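Local structure of F5/8 type C domain protein (Bacteroides ovatus, 4ZRX) at residues K366-L380 against K438-V452. The protein is a putative alpha-L-fucosidase that probably hydrolyses alpha-L-fucosides with its TIM-barrel catalytic domain and carries a C-terminal F5/8 type C domain. Sequence-based numbering, arbitrary orientation.
Sequences KYWSTTSGGEAVYAL and KLRVRIDECRLTAYV
Strand 374-380 runs antiparallel to strand 438-446, axes 4.6 Å apart at 160°, while Trp-368 to Thr-370 likewise pair antiparallel with Ala-450 to Val-452. Between these pairings, a type II turn from Thr-371 to Gly-374 carries the chain from one sheet to the other. Gly-373 and Gly-374 both oppose Ile-443 in a G1 bulge: Gly-373 N reaches Ile-443 O at 2.6 Å, and Ile-443 N bonds Gly-374 O. Beside it, Cys-446 N donates to Ser-372 OG (3.1 Å).

The Trp-368 indole lies between the two layers. Ala-376 CB sits over the centre of one face, Thr-370 CG2 near the rim of the other, and Trp-368 CH2 approaches Ile-443 CG1 at 3.8 Å. With CG anti to the backbone N (chi1 176°), the ring lies alongside Val-452, and Trp-368 CE3 lies 3.7 Å from Val-452 CB. On the opposite face of strand 368-370 from the indole, the Tyr-451 ring lies near that of Tyr-367, their planes 27° apart and slid well off each other.

On the face of strand 374-380 turned from the indole, Arg-442 holds one carboxylate oxygen of Glu-375, OE2, with NE (2.8 Å) and NH2 (2.7 Å) together; this oxygen lies in the guanidinium plane. A bend at chi3 turns the guanidinium alongside the carboxylate. Arg-440 presents a guanidinium face to Glu-375 OE2, a purely electrostatic approach, and its CD packs on Val-377 CG2.

Both arginines also form salt bridges with Glu-407 of strand 401-410, the next strand in the sheet. A methionine in place of Arg-442 would probably leave Glu-375 OE2 without its two-pronged partner, the carboxylate freer to turn, and Glu-407 short of one of its two arginines. Strand 374-381 is an outer strand of that four-stranded sheet, as is 368-370 of the other, and Tyr-378 and Leu-439 reach across to Val-455 of strand 450-458, joining the layers of this beta-sandwich.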
loop_
_atom_site.group_PDB
_atom_site.type_symbol
_atom_site.label_atom_id
_atom_site.label_comp_id
_atom_site.label_asym_id
_atom_site.label_seq_id
_atom_site.Cartn_x
_atom_site.Cartn_y
_atom_site.Cartn_z
ATOM N N LYS A 366 -27.656 -12.630 -5.965
ATOM C CA LYS A 366 -28.999 -12.203 -5.943
ATOM C C LYS A 366 -28.966 -10.732 -5.686
ATOM O O LYS A 366 -28.651 -10.329 -4.532
ATOM C CB LYS A 366 -29.779 -12.930 -4.836
ATOM C CG LYS A 366 -31.235 -12.563 -4.743
ATOM C CD LYS A 366 -31.987 -13.480 -3.758
ATOM C CE LYS A 366 -33.495 -13.178 -3.739
ATOM N NZ LYS A 366 -34.277 -14.187 -2.925
ATOM N N TYR A 367 -29.341 -9.935 -6.683
ATOM C CA TYR A 367 -29.279 -8.496 -6.569
ATOM C C TYR A 367 -30.298 -8.066 -5.507
ATOM O O TYR A 367 -31.471 -8.516 -5.510
ATOM C CB TYR A 367 -29.558 -7.883 -7.928
ATOM C CG TYR A 367 -29.262 -6.417 -8.145
ATOM C CD1 TYR A 367 -30.211 -5.424 -7.825
ATOM C CD2 TYR A 367 -28.088 -6.010 -8.759
ATOM C CE1 TYR A 367 -29.974 -4.060 -8.124
ATOM C CE2 TYR A 367 -27.841 -4.662 -9.044
ATOM C CZ TYR A 367 -28.777 -3.703 -8.715
ATOM O OH TYR A 367 -28.575 -2.413 -9.036
ATOM N N TRP A 368 -29.871 -7.207 -4.605
ATOM C CA TRP A 368 -30.649 -6.865 -3.423
ATOM C C TRP A 368 -30.848 -5.370 -3.337
ATOM O O TRP A 368 -29.861 -4.627 -3.248
ATOM C CB TRP A 368 -29.949 -7.427 -2.192
ATOM C CG TRP A 368 -30.606 -7.050 -0.930
ATOM C CD1 TRP A 368 -31.965 -6.873 -0.698
ATOM C CD2 TRP A 368 -29.963 -6.850 0.295
ATOM N NE1 TRP A 368 -32.165 -6.554 0.611
ATOM C CE2 TRP A 368 -30.958 -6.537 1.245
ATOM C CE3 TRP A 368 -28.633 -6.937 0.708
ATOM C CZ2 TRP A 368 -30.648 -6.246 2.576
ATOM C CZ3 TRP A 368 -28.326 -6.654 2.034
ATOM C CH2 TRP A 368 -29.347 -6.346 2.947
ATOM N N SER A 369 -32.107 -4.934 -3.448
ATOM C CA SER A 369 -32.442 -3.542 -3.330
ATOM C C SER A 369 -33.060 -3.300 -1.950
ATOM O O SER A 369 -34.070 -3.944 -1.615
ATOM C CB SER A 369 -33.445 -3.159 -4.387
ATOM O OG SER A 369 -32.969 -3.467 -5.668
ATOM N N THR A 370 -32.544 -2.357 -1.187
ATOM C CA THR A 370 -33.033 -2.154 0.170
ATOM C C THR A 370 -32.882 -0.759 0.664
ATOM O O THR A 370 -31.993 -0.050 0.273
ATOM C CB THR A 370 -32.325 -3.148 1.188
ATOM O OG1 THR A 370 -33.002 -3.137 2.453
ATOM C CG2 THR A 370 -30.903 -2.817 1.389
ATOM N N THR A 371 -33.711 -0.388 1.627
ATOM C CA THR A 371 -33.513 0.844 2.357
ATOM C C THR A 371 -33.039 0.517 3.749
ATOM O O THR A 371 -32.787 -0.649 4.073
ATOM C CB THR A 371 -34.830 1.649 2.448
ATOM O OG1 THR A 371 -35.827 0.846 3.096
ATOM C CG2 THR A 371 -35.303 1.989 1.056
ATOM N N SER A 372 -32.846 1.557 4.555
ATOM C CA SER A 372 -32.237 1.400 5.864
ATOM C C SER A 372 -33.048 0.443 6.723
ATOM O O SER A 372 -34.274 0.522 6.789
ATOM C CB SER A 372 -32.116 2.787 6.556
ATOM O OG SER A 372 -31.274 3.655 5.812
ATOM N N GLY A 373 -32.352 -0.451 7.413
ATOM C CA GLY A 373 -32.959 -1.486 8.241
ATOM C C GLY A 373 -33.186 -2.819 7.523
ATOM O O GLY A 373 -33.571 -3.841 8.130
ATOM N N GLY A 374 -33.004 -2.848 6.205
ATOM C CA GLY A 374 -33.261 -4.061 5.475
ATOM C C GLY A 374 -32.236 -5.127 5.685
ATOM O O GLY A 374 -31.091 -4.815 6.012
ATOM N N GLU A 375 -32.665 -6.379 5.518
ATOM C CA GLU A 375 -31.833 -7.554 5.789
ATOM C C GLU A 375 -31.983 -8.513 4.626
ATOM O O GLU A 375 -33.101 -8.617 4.060
ATOM C CB GLU A 375 -32.314 -8.320 7.018
ATOM C CG GLU A 375 -32.014 -7.746 8.287
ATOM C CD GLU A 375 -32.713 -8.455 9.446
ATOM O OE1 GLU A 375 -33.650 -9.224 9.239
ATOM O OE2 GLU A 375 -32.274 -8.230 10.571
ATOM N N ALA A 376 -30.937 -9.278 4.352
ATOM C CA ALA A 376 -30.941 -10.338 3.376
ATOM C C ALA A 376 -30.162 -11.486 3.966
ATOM O O ALA A 376 -29.139 -11.288 4.600
ATOM C CB ALA A 376 -30.351 -9.872 2.079
ATOM N N VAL A 377 -30.668 -12.711 3.772
ATOM C CA VAL A 377 -30.014 -13.912 4.231
ATOM C C VAL A 377 -29.463 -14.680 3.031
ATOM O O VAL A 377 -30.144 -14.805 1.980
ATOM C CB VAL A 377 -31.039 -14.770 5.076
ATOM C CG1 VAL A 377 -30.516 -16.145 5.400
ATOM C CG2 VAL A 377 -31.466 -14.060 6.365
ATOM N N TYR A 378 -28.282 -15.252 3.187
ATOM C CA TYR A 378 -27.608 -16.054 2.211
ATOM C C TYR A 378 -27.256 -17.409 2.801
ATOM O O TYR A 378 -26.646 -17.515 3.855
ATOM C CB TYR A 378 -26.328 -15.369 1.727
ATOM C CG TYR A 378 -26.572 -14.010 1.101
ATOM C CD1 TYR A 378 -26.675 -12.870 1.866
ATOM C CD2 TYR A 378 -26.642 -13.865 -0.264
ATOM C CE1 TYR A 378 -26.921 -11.672 1.297
ATOM C CE2 TYR A 378 -26.883 -12.648 -0.842
ATOM C CZ TYR A 378 -27.010 -11.549 -0.103
ATOM O OH TYR A 378 -27.275 -10.302 -0.681
ATOM N N ALA A 379 -27.618 -18.476 2.111
ATOM C CA ALA A 379 -27.218 -19.828 2.506
ATOM C C ALA A 379 -25.737 -19.991 2.185
ATOM O O ALA A 379 -25.225 -19.495 1.143
ATOM C CB ALA A 379 -28.047 -20.892 1.713
ATOM N N LEU A 380 -25.063 -20.708 3.057
ATOM C CA LEU A 380 -23.723 -21.205 2.824
ATOM C C LEU A 380 -23.703 -22.640 2.372
ATOM O O LEU A 380 -24.668 -23.401 2.646
ATOM C CB LEU A 380 -22.886 -21.011 4.087
ATOM C CG LEU A 380 -22.872 -19.563 4.602
ATOM C CD1 LEU A 380 -22.083 -19.463 5.918
ATOM C CD2 LEU A 380 -22.305 -18.615 3.572
ATOM N N LYS A 438 -25.616 -19.986 7.370
ATOM C CA LYS A 438 -26.178 -18.862 6.715
ATOM C C LYS A 438 -25.414 -17.606 7.121
ATOM O O LYS A 438 -24.790 -17.548 8.182
ATOM C CB LYS A 438 -27.647 -18.682 7.064
ATOM C CG LYS A 438 -28.630 -19.786 6.470
ATOM C CD LYS A 438 -30.035 -19.495 6.900
ATOM C CE LYS A 438 -31.143 -20.330 6.135
ATOM N NZ LYS A 438 -30.903 -21.779 5.880
ATOM N N LEU A 439 -25.540 -16.583 6.279
ATOM C CA LEU A 439 -25.045 -15.272 6.561
ATOM C C LEU A 439 -26.182 -14.325 6.433
ATOM O O LEU A 439 -27.099 -14.510 5.598
ATOM C CB LEU A 439 -23.975 -14.976 5.511
ATOM C CG LEU A 439 -22.784 -14.182 5.793
ATOM C CD1 LEU A 439 -21.930 -14.596 6.987
ATOM C CD2 LEU A 439 -21.976 -14.176 4.475
ATOM N N ARG A 440 -26.203 -13.301 7.245
ATOM C CA ARG A 440 -27.221 -12.261 7.130
ATOM C C ARG A 440 -26.527 -10.922 7.050
ATOM O O ARG A 440 -25.615 -10.678 7.842
ATOM C CB ARG A 440 -28.138 -12.285 8.349
ATOM C CG ARG A 440 -29.216 -11.249 8.317
ATOM C CD ARG A 440 -30.399 -11.637 9.161
ATOM N NE ARG A 440 -30.087 -11.594 10.573
ATOM C CZ ARG A 440 -30.850 -12.046 11.561
ATOM N NH1 ARG A 440 -32.030 -12.598 11.322
ATOM N NH2 ARG A 440 -30.427 -11.928 12.796
ATOM N N VAL A 441 -26.974 -10.056 6.128
ATOM C CA VAL A 441 -26.442 -8.718 5.991
ATOM C C VAL A 441 -27.595 -7.775 6.217
ATOM O O VAL A 441 -28.712 -7.990 5.742
ATOM C CB VAL A 441 -25.880 -8.480 4.573
ATOM C CG1 VAL A 441 -25.336 -7.047 4.428
ATOM C CG2 VAL A 441 -24.818 -9.525 4.272
ATOM N N ARG A 442 -27.333 -6.780 7.040
ATOM C CA ARG A 442 -28.283 -5.735 7.347
ATOM C C ARG A 442 -27.734 -4.386 6.918
ATOM O O ARG A 442 -26.642 -4.020 7.344
ATOM C CB ARG A 442 -28.563 -5.717 8.857
ATOM C CG ARG A 442 -29.707 -4.788 9.222
ATOM C CD ARG A 442 -30.026 -4.854 10.737
ATOM N NE ARG A 442 -30.322 -6.248 11.093
ATOM C CZ ARG A 442 -29.529 -7.096 11.771
ATOM N NH1 ARG A 442 -28.374 -6.748 12.310
ATOM N NH2 ARG A 442 -29.941 -8.352 11.876
ATOM N N ILE A 443 -28.440 -3.676 6.074
ATOM C CA ILE A 443 -28.056 -2.305 5.726
ATOM C C ILE A 443 -28.705 -1.409 6.738
ATOM O O ILE A 443 -29.926 -1.174 6.728
ATOM C CB ILE A 443 -28.440 -1.901 4.293
ATOM C CG1 ILE A 443 -27.811 -2.854 3.236
ATOM C CG2 ILE A 443 -28.066 -0.438 4.094
ATOM C CD1 ILE A 443 -26.314 -3.121 3.370
ATOM N N ASP A 444 -27.902 -0.950 7.669
ATOM C CA ASP A 444 -28.375 -0.076 8.760
ATOM C C ASP A 444 -28.690 1.328 8.292
ATOM O O ASP A 444 -29.690 1.953 8.741
ATOM C CB ASP A 444 -27.395 -0.087 9.926
ATOM C CG ASP A 444 -27.163 -1.497 10.474
ATOM O OD1 ASP A 444 -28.135 -2.139 10.936
ATOM O OD2 ASP A 444 -25.988 -1.918 10.473
ATOM N N GLU A 445 -27.869 1.857 7.400
ATOM C CA GLU A 445 -28.068 3.209 6.888
ATOM C C GLU A 445 -27.651 3.254 5.439
ATOM O O GLU A 445 -26.622 2.717 5.111
ATOM C CB GLU A 445 -27.208 4.221 7.650
ATOM C CG GLU A 445 -27.574 4.461 9.123
ATOM C CD GLU A 445 -26.556 5.393 9.778
ATOM O OE1 GLU A 445 -26.075 6.361 9.101
ATOM O OE2 GLU A 445 -26.174 5.120 10.939
ATOM N N CYS A 446 -28.407 3.976 4.622
ATOM C CA CYS A 446 -27.985 4.194 3.229
ATOM C C CYS A 446 -28.631 5.424 2.682
ATOM O O CYS A 446 -29.634 5.926 3.262
ATOM C CB CYS A 446 -28.261 3.000 2.367
ATOM S SG CYS A 446 -30.036 2.492 2.273
ATOM N N ARG A 447 -28.072 5.907 1.589
ATOM C CA ARG A 447 -28.631 6.995 0.836
ATOM C C ARG A 447 -29.605 6.436 -0.163
ATOM O O ARG A 447 -29.266 5.540 -0.928
ATOM C CB ARG A 447 -27.510 7.759 0.131
ATOM C CG ARG A 447 -26.475 8.262 1.153
ATOM C CD ARG A 447 -25.265 8.906 0.459
ATOM N NE ARG A 447 -24.373 9.450 1.474
ATOM C CZ ARG A 447 -23.296 10.187 1.254
ATOM N NH1 ARG A 447 -22.888 10.496 0.012
ATOM N NH2 ARG A 447 -22.597 10.601 2.297
ATOM N N LEU A 448 -30.827 7.015 -0.203
ATOM C CA LEU A 448 -31.873 6.474 -1.085
ATOM C C LEU A 448 -31.982 4.950 -0.910
ATOM O O LEU A 448 -32.002 4.517 0.222
ATOM C CB LEU A 448 -31.637 6.824 -2.525
ATOM C CG LEU A 448 -31.586 8.304 -2.902
ATOM C CD1 LEU A 448 -31.514 8.499 -4.436
ATOM C CD2 LEU A 448 -32.771 9.100 -2.337
ATOM N N THR A 449 -32.124 4.165 -1.998
ATOM C CA THR A 449 -32.157 2.716 -1.925
ATOM C C THR A 449 -30.801 2.138 -2.285
ATOM O O THR A 449 -30.280 2.460 -3.351
ATOM C CB THR A 449 -33.256 2.201 -2.856
ATOM O OG1 THR A 449 -34.505 2.737 -2.425
ATOM C CG2 THR A 449 -33.371 0.692 -2.811
ATOM N N ALA A 450 -30.232 1.287 -1.421
ATOM C CA ALA A 450 -28.971 0.618 -1.691
ATOM C C ALA A 450 -29.169 -0.565 -2.609
ATOM O O ALA A 450 -30.197 -1.228 -2.512
ATOM C CB ALA A 450 -28.359 0.108 -0.401
ATOM N N TYR A 451 -28.205 -0.805 -3.463
ATOM C CA TYR A 451 -28.190 -1.935 -4.403
ATOM C C TYR A 451 -26.949 -2.804 -4.137
ATOM O O TYR A 451 -25.839 -2.411 -4.482
ATOM C CB TYR A 451 -28.175 -1.416 -5.833
ATOM C CG TYR A 451 -29.358 -0.560 -6.132
ATOM C CD1 TYR A 451 -30.647 -1.047 -5.991
ATOM C CD2 TYR A 451 -29.211 0.744 -6.547
ATOM C CE1 TYR A 451 -31.746 -0.219 -6.267
ATOM C CE2 TYR A 451 -30.290 1.556 -6.803
ATOM C CZ TYR A 451 -31.539 1.074 -6.660
ATOM O OH TYR A 451 -32.617 1.910 -6.909
ATOM N N VAL A 452 -27.126 -3.900 -3.430
ATOM C CA VAL A 452 -26.056 -4.825 -3.132
ATOM C C VAL A 452 -26.040 -5.890 -4.193
ATOM O O VAL A 452 -27.020 -6.626 -4.356
ATOM C CB VAL A 452 -26.235 -5.459 -1.746
ATOM C CG1 VAL A 452 -25.218 -6.523 -1.502
ATOM C CG2 VAL A 452 -26.150 -4.392 -0.672
#